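Local coordinates for protein alginate lyase (PDB 6KCW) that cleaves the polysaccharide alginate as a bacterial member of polysaccharide lyase family 36, a lyase that acts by eliminative cleavage of its chains, at residues I8-Y13 and G43-T48; Y18-A23 and W33-S38; D75-F80 and Y232-L237. All blocks are in the same frame, centred on the assembly; numbering follows the deposited sequence.

Contact 3 lies deepest within the larger sheet of the enzyme, its centre about 11 Å from the centre of the chain, and pairs two long strands by backbone hydrogen bonds. Contact 1 sits at the calcium-binding margin of that sheet: its strand 44-49 neighbours strand 228-241, and both contacts supply oxygens to the same ion, with two waters in common. Here metal coordination replaces strand pairing. Contact 2, at a depth like that of contact 1 and nested inside the loop it closes, packs a helix start against a loop by aromatic rings and a buried serine hydroxyl, with no metal. It touches contact 1 through Tyr18, set against Trp10 and Tyr13, but does not touch contact 3.

Contact 1: I8-Y13 and G43-T48; sequences INWNNY and GTLRVT. With CA (calcium ion), chain C.
Asn9 and Asn11 meet Gly43 around a calcium ion, a metal site that ties an N-terminal loop to the larger sheet of a concanavalin-like beta-sandwich. Metal bonds are the main polar link. The ion lies 2.2 Å from Asn9 O and 2.3 Å from Gly43 O, while Asn11 reaches it through OD1 at 2.2 Å. Both oxygens of the Asp233 carboxylate and two waters bring the ligands to seven, all of them the hard oxygens that calcium prefers. Asn9 O and Gly43 O stand 2.9 Å apart, two acceptors whose repulsion the cation probably offsets. An asparagine suits position 11 because its neutral amide offers a carbonyl oxygen without adding charge.

Backbone shape and weak polar contacts support the site. Gly43 has a phi of 77°, easily adopted without a side chain, and its CA comes within 3.5 Å of Trp10 O in a CA-H...O contact. Asn9 OD1 takes a weak, nearly straight hydrogen bond from Asn11 N at 3.3 Å.

Behind the metal, apolar packing holds Trp10 between aliphatic groups, with Ile8 CG2 toward the rim of one face and Leu45 CB on the opposite face, 14° from the normal of the six-membered ring. With CG of Leu45 anti to its N (chi1 172°), CB covers that face while CD2 reaches Trp10 CZ2 at 3.6 Å.

Contact 2: Y18-A23 and W33-S38; sequences YSSGNA and WNQSRS
Ala23 and Trp33 form the tight part of this contact, where a capped helix start packs against the residues that flank a type I turn. The methyl CB of Ala23 sits 3.4 Å from the centroid of the six-membered ring of Trp33, a CH-pi contact over the face that a small side chain permits at such close range. Tyr18 brings its CE2 to 3.6 Å from Trp33 CZ2, the two ring planes inclined at 58°. Beside them, Ser38 OG serves two groups: it accepts from Trp33 NE1 at 2.6 Å, in the indole plane, and donates to Tyr18 O at 2.6 Å. A chi1 of 49° sets this hydroxyl within reach of Trp33 NE1 and Tyr18 O. Tyr18 N completes the grip on Ser38 O at 2.9 Å.

The solvent side is looser. Gln35, exposed on the turn from Asn34 to Arg37, rests its CB 3.7 Å from Ser19 CA and lays its extended chain alongside Ser20.

The helix has its own cap, a capping box in which Ser19 OG accepts from Asn22 N at 3.1 Å and Asn22 OD1 from Ser19 N at 3.0 Å, which suits these short polar side chains.

Around the contact, Tyr18 meets Trp10 and Tyr13 edge-to-face and bonds Asp26 of helix 20-27 through its hydroxyl, Ser38 touches Leu45 of strand 44-49, and Trp33 leans on Leu60 and Ser62 of strand 60-69.

Contact 3: D75-F80 and Y232-L237; sequences DYDVRF and YDNLVL. With CA (calcium ion), chain C.
Val236 O is gripped by two donors, Asp75 N at 2.9 Å and a water that also donates to Asp75 OD1. The return bond, Val236 N to Asp75 O, makes this an antiparallel hydrogen-bonded pair between neighbouring strands of the sheet. Asp77 and Asp233 form the next such pair, with Asp77 N to Asp233 O 2.8 Å long and almost straight at 174°, and Asp233 N donating back to Asp77 O. Between the pairs the register slips by one residue: Asn234 and Leu235 stand across from Tyr76 alone, a beta bulge. Asn234 takes positive phi there, a conformation asparagine tolerates well. Also at the bulge, Leu235 CD1 reaches Tyr76 CB at 4.1 Å.

The Asn234 side chain bridges the strands too. Its ND2 donates to Asp77 OD2 at 3.1 Å, in its own amide plane and nearly along the carboxylate C-O axis, with the two flat groups 88° apart. Asp77 OD1 turns to His164, which Asp75 also bonds through OD2. On the face that carries Val78 and Tyr232 the packing is apolar: Val78 CG2 meets Tyr232 CE1 at 3.6 Å, the two side chains running alongside each other. The buried Tyr232 hydroxyl is satisfied by Thr213 and Gly93.

Asp233 points its carboxylate away from Asp77, its CG anti to the backbone N (chi1 -154°), and chelates calcium with OD1 at 2.5 Å and OD2 at 2.7 Å. Two backbone bonds with Asp77, next to the bulge, thus hold the backbone of a bidentate metal ligand, and the cation would probably keep that carboxylate ionised and ease its proximity to Asp77, whose OD2 lies 5.8 Å from Asp233 OD2.

Contact 1: I8-Y13 and G43-T48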
loop_
_atom_site.group_PDB
_atom_site.type_symbol
_atom_site.label_atom_id
_atom_site.label_comp_id
_atom_site.label_asym_id
_atom_site.label_seq_id
_atom_site.Cartn_x
_atom_site.Cartn_y
_atom_site.Cartn_z
ATOM N N ILE A 8 -3.062 10.226 -11.824
ATOM C CA ILE A 8 -3.425 9.166 -12.748
ATOM C C ILE A 8 -4.837 8.740 -12.380
ATOM O O ILE A 8 -5.060 8.199 -11.292
ATOM C CB ILE A 8 -2.455 7.968 -12.677
ATOM C CG1 ILE A 8 -0.994 8.443 -12.663
ATOM C CG2 ILE A 8 -2.674 7.035 -13.861
ATOM C CD1 ILE A 8 0.039 7.369 -12.321
ATOM N N ASN A 9 -5.794 8.994 -13.266
ATOM C CA ASN A 9 -7.158 8.531 -13.062
ATOM C C ASN A 9 -7.597 7.557 -14.134
ATOM O O ASN A 9 -8.760 7.135 -14.130
ATOM C CB ASN A 9 -8.138 9.708 -13.009
ATOM C CG ASN A 9 -8.034 10.607 -14.226
ATOM O OD1 ASN A 9 -7.437 10.237 -15.242
ATOM N ND2 ASN A 9 -8.603 11.801 -14.123
ATOM N N TRP A 10 -6.716 7.219 -15.070
ATOM C CA TRP A 10 -6.963 6.156 -16.039
ATOM C C TRP A 10 -8.203 6.425 -16.886
ATOM O O TRP A 10 -8.794 5.495 -17.444
ATOM C CB TRP A 10 -7.071 4.800 -15.328
ATOM C CG TRP A 10 -5.793 4.422 -14.632
ATOM C CD1 TRP A 10 -4.672 3.903 -15.212
ATOM C CD2 TRP A 10 -5.499 4.544 -13.233
ATOM N NE1 TRP A 10 -3.703 3.691 -14.268
ATOM C CE2 TRP A 10 -4.182 4.071 -13.042
ATOM C CE3 TRP A 10 -6.218 5.004 -12.122
ATOM C CZ2 TRP A 10 -3.565 4.054 -11.792
ATOM C CZ3 TRP A 10 -5.604 4.981 -10.877
ATOM C CH2 TRP A 10 -4.290 4.510 -10.726
ATOM N N ASN A 11 -8.611 7.692 -16.991
ATOM C CA ASN A 11 -9.813 8.031 -17.745
ATOM C C ASN A 11 -9.558 8.168 -19.239
ATOM O O ASN A 11 -10.503 8.084 -20.031
ATOM C CB ASN A 11 -10.412 9.313 -17.193
ATOM C CG ASN A 11 -11.093 9.087 -15.883
ATOM O OD1 ASN A 11 -11.168 7.951 -15.419
ATOM N ND2 ASN A 11 -11.587 10.156 -15.264
ATOM N N ASN A 12 -8.311 8.390 -19.631
ATOM C CA ASN A 12 -7.893 8.371 -21.022
ATOM C C ASN A 12 -7.655 6.960 -21.544
ATOM O O ASN A 12 -7.242 6.811 -22.697
ATOM C CB ASN A 12 -6.612 9.190 -21.182
ATOM C CG ASN A 12 -5.472 8.669 -20.305
ATOM O OD1 ASN A 12 -5.664 8.327 -19.126
ATOM N ND2 ASN A 12 -4.279 8.606 -20.882
ATOM N N TYR A 13 -7.892 5.930 -20.738
ATOM C CA TYR A 13 -7.616 4.565 -21.155
ATOM C C TYR A 13 -8.882 3.874 -21.616
ATOM O O TYR A 13 -9.974 4.123 -21.090
ATOM C CB TYR A 13 -6.975 3.738 -20.035
ATOM C CG TYR A 13 -5.504 3.963 -19.970
ATOM C CD1 TYR A 13 -4.642 3.296 -20.841
ATOM C CD2 TYR A 13 -4.970 4.876 -19.068
ATOM C CE1 TYR A 13 -3.285 3.519 -20.803
ATOM C CE2 TYR A 13 -3.622 5.117 -19.025
ATOM C CZ TYR A 13 -2.780 4.429 -19.890
ATOM O OH TYR A 13 -1.432 4.678 -19.836
ATOM N N GLY A 43 -12.501 2.885 -16.873
ATOM C CA GLY A 43 -11.808 4.050 -16.366
ATOM C C GLY A 43 -11.105 3.875 -15.036
ATOM O O GLY A 43 -10.556 4.856 -14.522
ATOM N N THR A 44 -11.094 2.672 -14.461
ATOM C CA THR A 44 -10.331 2.381 -13.253
ATOM C C THR A 44 -9.327 1.277 -13.539
ATOM O O THR A 44 -9.400 0.584 -14.556
ATOM C CB THR A 44 -11.230 1.953 -12.084
ATOM O OG1 THR A 44 -11.581 0.571 -12.225
ATOM C CG2 THR A 44 -12.497 2.793 -12.047
ATOM N N LEU A 45 -8.387 1.108 -12.617
ATOM C CA LEU A 45 -7.373 0.066 -12.723
ATOM C C LEU A 45 -7.806 -1.142 -11.902
ATOM O O LEU A 45 -7.895 -1.068 -10.670
ATOM C CB LEU A 45 -6.017 0.588 -12.257
ATOM C CG LEU A 45 -4.853 -0.388 -12.099
ATOM C CD1 LEU A 45 -4.689 -1.315 -13.309
ATOM C CD2 LEU A 45 -3.583 0.408 -11.853
ATOM N N ARG A 46 -8.061 -2.252 -12.581
ATOM C CA ARG A 46 -8.376 -3.512 -11.923
ATOM C C ARG A 46 -7.121 -4.361 -11.826
ATOM O O ARG A 46 -6.465 -4.629 -12.840
ATOM C CB ARG A 46 -9.456 -4.279 -12.675
ATOM C CG ARG A 46 -9.930 -5.519 -11.952
ATOM C CD ARG A 46 -10.803 -6.342 -12.887
ATOM N NE ARG A 46 -10.009 -6.946 -13.951
ATOM C CZ ARG A 46 -10.524 -7.458 -15.067
ATOM N NH1 ARG A 46 -11.843 -7.426 -15.285
ATOM N NH2 ARG A 46 -9.718 -7.995 -15.980
ATOM N N VAL A 47 -6.799 -4.786 -10.610
ATOM C CA VAL A 47 -5.720 -5.728 -10.355
ATOM C C VAL A 47 -6.329 -7.083 -10.019
ATOM O O VAL A 47 -7.319 -7.166 -9.283
ATOM C CB VAL A 47 -4.796 -5.223 -9.228
ATOM C CG1 VAL A 47 -3.756 -6.283 -8.865
ATOM C CG2 VAL A 47 -4.105 -3.930 -9.657
ATOM N N THR A 48 -5.741 -8.149 -10.556
ATOM C CA THR A 48 -6.218 -9.507 -10.319
ATOM C C THR A 48 -5.384 -10.192 -9.243
ATOM O O THR A 48 -4.149 -10.173 -9.300
ATOM C CB THR A 48 -6.172 -10.353 -11.597
ATOM O OG1 THR A 48 -6.995 -9.757 -12.605
ATOM C CG2 THR A 48 -6.694 -11.753 -11.317
HETATM CA CA CA C . -10.865 6.909 -13.503
HETATM O O HOH W 1 -12.878 7.092 -14.172
HETATM O O HOH W 2 -11.251 9.316 -12.412
#

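Contact 2: Y18-A23 and W33-S38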
loop_
_atom_site.group_PDB
_atom_site.type_symbol
_atom_site.label_atom_id
_atom_site.label_comp_id
_atom_site.label_asym_id
_atom_site.label_seq_id
_atom_site.Cartn_x
_atom_site.Cartn_y
_atom_site.Cartn_z
ATOM N N TYR A 18 -3.870 -3.499 -19.396
ATOM C CA TYR A 18 -2.956 -2.416 -19.066
ATOM C C TYR A 18 -1.561 -3.031 -19.031
ATOM O O TYR A 18 -1.282 -3.914 -18.209
ATOM C CB TYR A 18 -3.361 -1.806 -17.724
ATOM C CG TYR A 18 -2.636 -0.557 -17.265
ATOM C CD1 TYR A 18 -2.936 0.686 -17.804
ATOM C CD2 TYR A 18 -1.704 -0.615 -16.222
ATOM C CE1 TYR A 18 -2.294 1.835 -17.356
ATOM C CE2 TYR A 18 -1.055 0.521 -15.768
ATOM C CZ TYR A 18 -1.356 1.747 -16.335
ATOM O OH TYR A 18 -0.712 2.884 -15.882
ATOM N N SER A 19 -0.704 -2.598 -19.947
ATOM C CA SER A 19 0.569 -3.266 -20.146
ATOM C C SER A 19 1.612 -2.726 -19.175
ATOM O O SER A 19 1.376 -1.766 -18.442
ATOM C CB SER A 19 1.039 -3.082 -21.586
ATOM O OG SER A 19 1.536 -1.770 -21.767
ATOM N N SER A 20 2.790 -3.364 -19.175
ATOM C CA SER A 20 3.909 -2.816 -18.417
ATOM C C SER A 20 4.281 -1.434 -18.931
ATOM O O SER A 20 4.486 -0.506 -18.141
ATOM C CB SER A 20 5.126 -3.750 -18.474
ATOM O OG SER A 20 4.842 -4.965 -19.139
ATOM N N GLY A 21 4.357 -1.277 -20.255
ATOM C CA GLY A 21 4.715 0.013 -20.824
ATOM C C GLY A 21 3.770 1.133 -20.421
ATOM O O GLY A 21 4.205 2.261 -20.184
ATOM N N ASN A 22 2.465 0.843 -20.351
ATOM C CA ASN A 22 1.503 1.830 -19.860
ATOM C C ASN A 22 1.851 2.265 -18.437
ATOM O O ASN A 22 1.924 3.464 -18.137
ATOM C CB ASN A 22 0.082 1.256 -19.900
ATOM C CG ASN A 22 -0.388 0.905 -21.314
ATOM O OD1 ASN A 22 -1.078 -0.098 -21.519
ATOM N ND2 ASN A 22 -0.021 1.730 -22.288
ATOM N N ALA A 23 2.076 1.286 -17.551
ATOM C CA ALA A 23 2.419 1.568 -16.156
ATOM C C ALA A 23 3.711 2.364 -16.045
ATOM O O ALA A 23 3.775 3.372 -15.329
ATOM C CB ALA A 23 2.532 0.262 -15.367
ATOM N N TRP A 33 5.874 -5.164 -12.798
ATOM C CA TRP A 33 4.533 -5.238 -13.350
ATOM C C TRP A 33 4.302 -6.533 -14.120
ATOM O O TRP A 33 5.163 -7.005 -14.868
ATOM C CB TRP A 33 4.274 -4.041 -14.261
ATOM C CG TRP A 33 2.879 -3.604 -14.218
ATOM C CD1 TRP A 33 1.847 -4.106 -14.947
ATOM C CD2 TRP A 33 2.330 -2.571 -13.393
ATOM N NE1 TRP A 33 0.684 -3.440 -14.642
ATOM C CE2 TRP A 33 0.952 -2.494 -13.684
ATOM C CE3 TRP A 33 2.866 -1.698 -12.444
ATOM C CZ2 TRP A 33 0.103 -1.583 -13.053
ATOM C CZ3 TRP A 33 2.017 -0.789 -11.822
ATOM C CH2 TRP A 33 0.654 -0.744 -12.129
ATOM N N ASN A 34 3.104 -7.084 -13.945
ATOM C CA ASN A 34 2.659 -8.312 -14.591
ATOM C C ASN A 34 1.370 -7.938 -15.319
ATOM O O ASN A 34 0.288 -7.994 -14.724
ATOM C CB ASN A 34 2.455 -9.414 -13.557
ATOM C CG ASN A 34 2.158 -10.750 -14.175
ATOM O OD1 ASN A 34 1.504 -10.840 -15.215
ATOM N ND2 ASN A 34 2.616 -11.814 -13.520
ATOM N N GLN A 35 1.490 -7.564 -16.601
ATOM C CA GLN A 35 0.345 -7.069 -17.357
ATOM C C GLN A 35 -0.806 -8.058 -17.390
ATOM O O GLN A 35 -1.915 -7.685 -17.800
ATOM C CB GLN A 35 0.752 -6.712 -18.792
ATOM C CG GLN A 35 2.068 -7.284 -19.244
ATOM C CD GLN A 35 2.348 -7.004 -20.707
ATOM O OE1 GLN A 35 1.426 -6.833 -21.509
ATOM N NE2 GLN A 35 3.628 -6.969 -21.067
ATOM N N SER A 36 -0.571 -9.298 -16.962
ATOM C CA SER A 36 -1.625 -10.296 -16.879
ATOM C C SER A 36 -2.600 -10.017 -15.742
ATOM O O SER A 36 -3.691 -10.599 -15.726
ATOM C CB SER A 36 -0.987 -11.683 -16.716
ATOM O OG SER A 36 -1.936 -12.728 -16.810
ATOM N N ARG A 37 -2.233 -9.143 -14.792
ATOM C CA ARG A 37 -3.100 -8.800 -13.670
ATOM C C ARG A 37 -3.521 -7.331 -13.648
ATOM O O ARG A 37 -4.196 -6.911 -12.700
ATOM C CB ARG A 37 -2.425 -9.139 -12.336
ATOM C CG ARG A 37 -1.412 -10.253 -12.372
ATOM C CD ARG A 37 -2.031 -11.534 -11.860
ATOM N NE ARG A 37 -1.252 -12.681 -12.265
ATOM C CZ ARG A 37 -0.159 -13.079 -11.633
ATOM N NH1 ARG A 37 0.295 -12.427 -10.573
ATOM N NH2 ARG A 37 0.523 -14.139 -12.061
ATOM N N SER A 38 -3.142 -6.529 -14.643
ATOM C CA SER A 38 -3.540 -5.129 -14.694
ATOM C C SER A 38 -4.407 -4.903 -15.919
ATOM O O SER A 38 -4.015 -5.245 -17.042
ATOM C CB SER A 38 -2.334 -4.195 -14.705
ATOM O OG SER A 38 -1.394 -4.614 -15.671
#

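Contact 3: D75-F80 and Y232-L237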
loop_
_atom_site.group_PDB
_atom_site.type_symbol
_atom_site.label_atom_id
_atom_site.label_comp_id
_atom_site.label_asym_id
_atom_site.label_seq_id
_atom_site.Cartn_x
_atom_site.Cartn_y
_atom_site.Cartn_z
ATOM N N ASP A 75 -3.183 10.009 -2.437
ATOM C CA ASP A 75 -4.623 9.799 -2.381
ATOM C C ASP A 75 -5.012 8.870 -3.519
ATOM O O ASP A 75 -4.445 8.940 -4.612
ATOM C CB ASP A 75 -5.430 11.119 -2.520
ATOM C CG ASP A 75 -5.562 11.880 -1.209
ATOM O OD1 ASP A 75 -4.615 12.616 -0.839
ATOM O OD2 ASP A 75 -6.616 11.747 -0.547
ATOM N N TYR A 76 -5.991 8.015 -3.263
ATOM C CA TYR A 76 -6.513 7.117 -4.281
ATOM C C TYR A 76 -7.840 6.584 -3.780
ATOM O O TYR A 76 -8.160 6.678 -2.588
ATOM C CB TYR A 76 -5.553 5.958 -4.587
ATOM C CG TYR A 76 -5.335 5.020 -3.416
ATOM C CD1 TYR A 76 -4.321 5.256 -2.502
ATOM C CD2 TYR A 76 -6.156 3.915 -3.220
ATOM C CE1 TYR A 76 -4.116 4.409 -1.433
ATOM C CE2 TYR A 76 -5.971 3.082 -2.151
ATOM C CZ TYR A 76 -4.946 3.332 -1.262
ATOM O OH TYR A 76 -4.743 2.496 -0.193
ATOM N N ASP A 77 -8.611 6.032 -4.705
ATOM C CA ASP A 77 -9.826 5.314 -4.371
ATOM C C ASP A 77 -9.599 3.836 -4.599
ATOM O O ASP A 77 -8.812 3.439 -5.462
ATOM C CB ASP A 77 -11.017 5.789 -5.207
ATOM C CG ASP A 77 -11.394 7.205 -4.893
ATOM O OD1 ASP A 77 -11.433 7.544 -3.689
ATOM O OD2 ASP A 77 -11.627 7.982 -5.843
ATOM N N VAL A 78 -10.288 3.029 -3.814
ATOM C CA VAL A 78 -10.161 1.587 -3.914
ATOM C C VAL A 78 -11.528 0.977 -3.663
ATOM O O VAL A 78 -12.300 1.474 -2.836
ATOM C CB VAL A 78 -9.097 1.044 -2.938
ATOM C CG1 VAL A 78 -9.363 1.531 -1.527
ATOM C CG2 VAL A 78 -9.057 -0.472 -3.006
ATOM N N ARG A 79 -11.845 -0.066 -4.426
ATOM C CA ARG A 79 -13.111 -0.775 -4.335
ATOM C C ARG A 79 -12.833 -2.259 -4.506
ATOM O O ARG A 79 -12.137 -2.652 -5.448
ATOM C CB ARG A 79 -14.086 -0.294 -5.415
ATOM C CG ARG A 79 -15.559 -0.507 -5.095
ATOM C CD ARG A 79 -16.303 -1.051 -6.307
ATOM N NE ARG A 79 -15.838 -0.450 -7.551
ATOM C CZ ARG A 79 -15.842 -1.082 -8.721
ATOM N NH1 ARG A 79 -16.273 -2.342 -8.791
ATOM N NH2 ARG A 79 -15.396 -0.467 -9.811
ATOM N N PHE A 80 -13.349 -3.076 -3.593
ATOM C CA PHE A 80 -13.273 -4.517 -3.774
ATOM C C PHE A 80 -14.402 -4.960 -4.689
ATOM O O PHE A 80 -15.506 -4.408 -4.649
ATOM C CB PHE A 80 -13.356 -5.249 -2.437
ATOM C CG PHE A 80 -12.140 -5.082 -1.590
ATOM C CD1 PHE A 80 -12.038 -4.015 -0.703
ATOM C CD2 PHE A 80 -11.092 -5.994 -1.674
ATOM C CE1 PHE A 80 -10.912 -3.857 0.073
ATOM C CE2 PHE A 80 -9.962 -5.844 -0.905
ATOM C CZ PHE A 80 -9.867 -4.781 -0.025
ATOM N N TYR A 232 -8.683 0.310 -8.390
ATOM C CA TYR A 232 -8.140 1.581 -7.937
ATOM C C TYR A 232 -8.478 2.693 -8.929
ATOM O O TYR A 232 -8.709 2.451 -10.119
ATOM C CB TYR A 232 -6.619 1.486 -7.749
ATOM C CG TYR A 232 -6.179 0.332 -6.866
ATOM C CD1 TYR A 232 -6.271 0.416 -5.478
ATOM C CD2 TYR A 232 -5.666 -0.841 -7.416
ATOM C CE1 TYR A 232 -5.866 -0.635 -4.669
ATOM C CE2 TYR A 232 -5.276 -1.890 -6.616
ATOM C CZ TYR A 232 -5.376 -1.779 -5.240
ATOM O OH TYR A 232 -4.986 -2.817 -4.432
ATOM N N ASP A 233 -8.479 3.930 -8.431
ATOM C CA ASP A 233 -8.770 5.085 -9.269
ATOM C C ASP A 233 -8.208 6.343 -8.618
ATOM O O ASP A 233 -8.008 6.403 -7.398
ATOM C CB ASP A 233 -10.279 5.239 -9.489
ATOM C CG ASP A 233 -10.610 5.971 -10.773
ATOM O OD1 ASP A 233 -9.703 6.629 -11.330
ATOM O OD2 ASP A 233 -11.779 5.879 -11.218
ATOM N N ASN A 234 -7.950 7.348 -9.460
ATOM C CA ASN A 234 -7.750 8.726 -9.014
ATOM C C ASN A 234 -6.536 8.870 -8.099
ATOM O O ASN A 234 -6.605 9.498 -7.039
ATOM C CB ASN A 234 -9.011 9.251 -8.324
ATOM C CG ASN A 234 -10.204 9.298 -9.260
ATOM O OD1 ASN A 234 -10.103 9.802 -10.373
ATOM N ND2 ASN A 234 -11.335 8.760 -8.817
ATOM N N LEU A 235 -5.404 8.312 -8.530
ATOM C CA LEU A 235 -4.180 8.357 -7.743
ATOM C C LEU A 235 -3.529 9.727 -7.859
ATOM O O LEU A 235 -3.192 10.166 -8.962
ATOM C CB LEU A 235 -3.202 7.280 -8.209
ATOM C CG LEU A 235 -1.824 7.406 -7.543
ATOM C CD1 LEU A 235 -1.886 7.084 -6.048
ATOM C CD2 LEU A 235 -0.798 6.545 -8.238
ATOM N N VAL A 236 -3.328 10.394 -6.725
ATOM C CA VAL A 236 -2.619 11.671 -6.677
ATOM C C VAL A 236 -1.467 11.525 -5.692
ATOM O O VAL A 236 -1.683 11.310 -4.494
ATOM C CB VAL A 236 -3.536 12.841 -6.295
ATOM C CG1 VAL A 236 -2.746 14.136 -6.283
ATOM C CG2 VAL A 236 -4.692 12.940 -7.278
ATOM N N LEU A 237 -0.245 11.631 -6.195
ATOM C CA LEU A 237 0.957 11.543 -5.382
ATOM C C LEU A 237 1.646 12.896 -5.366
ATOM O O LEU A 237 1.708 13.575 -6.393
ATOM C CB LEU A 237 1.911 10.472 -5.935
ATOM C CG LEU A 237 3.322 10.338 -5.374
ATOM C CD1 LEU A 237 3.311 9.462 -4.149
ATOM C CD2 LEU A 237 4.264 9.747 -6.408
HETATM CA CA CA C . -10.865 6.909 -13.503
HETATM O O HOH W 3 -2.722 13.506 -2.670
HETATM O O HOH W 1 -12.878 7.092 -14.172
HETATM O O HOH W 2 -11.251 9.316 -12.412
#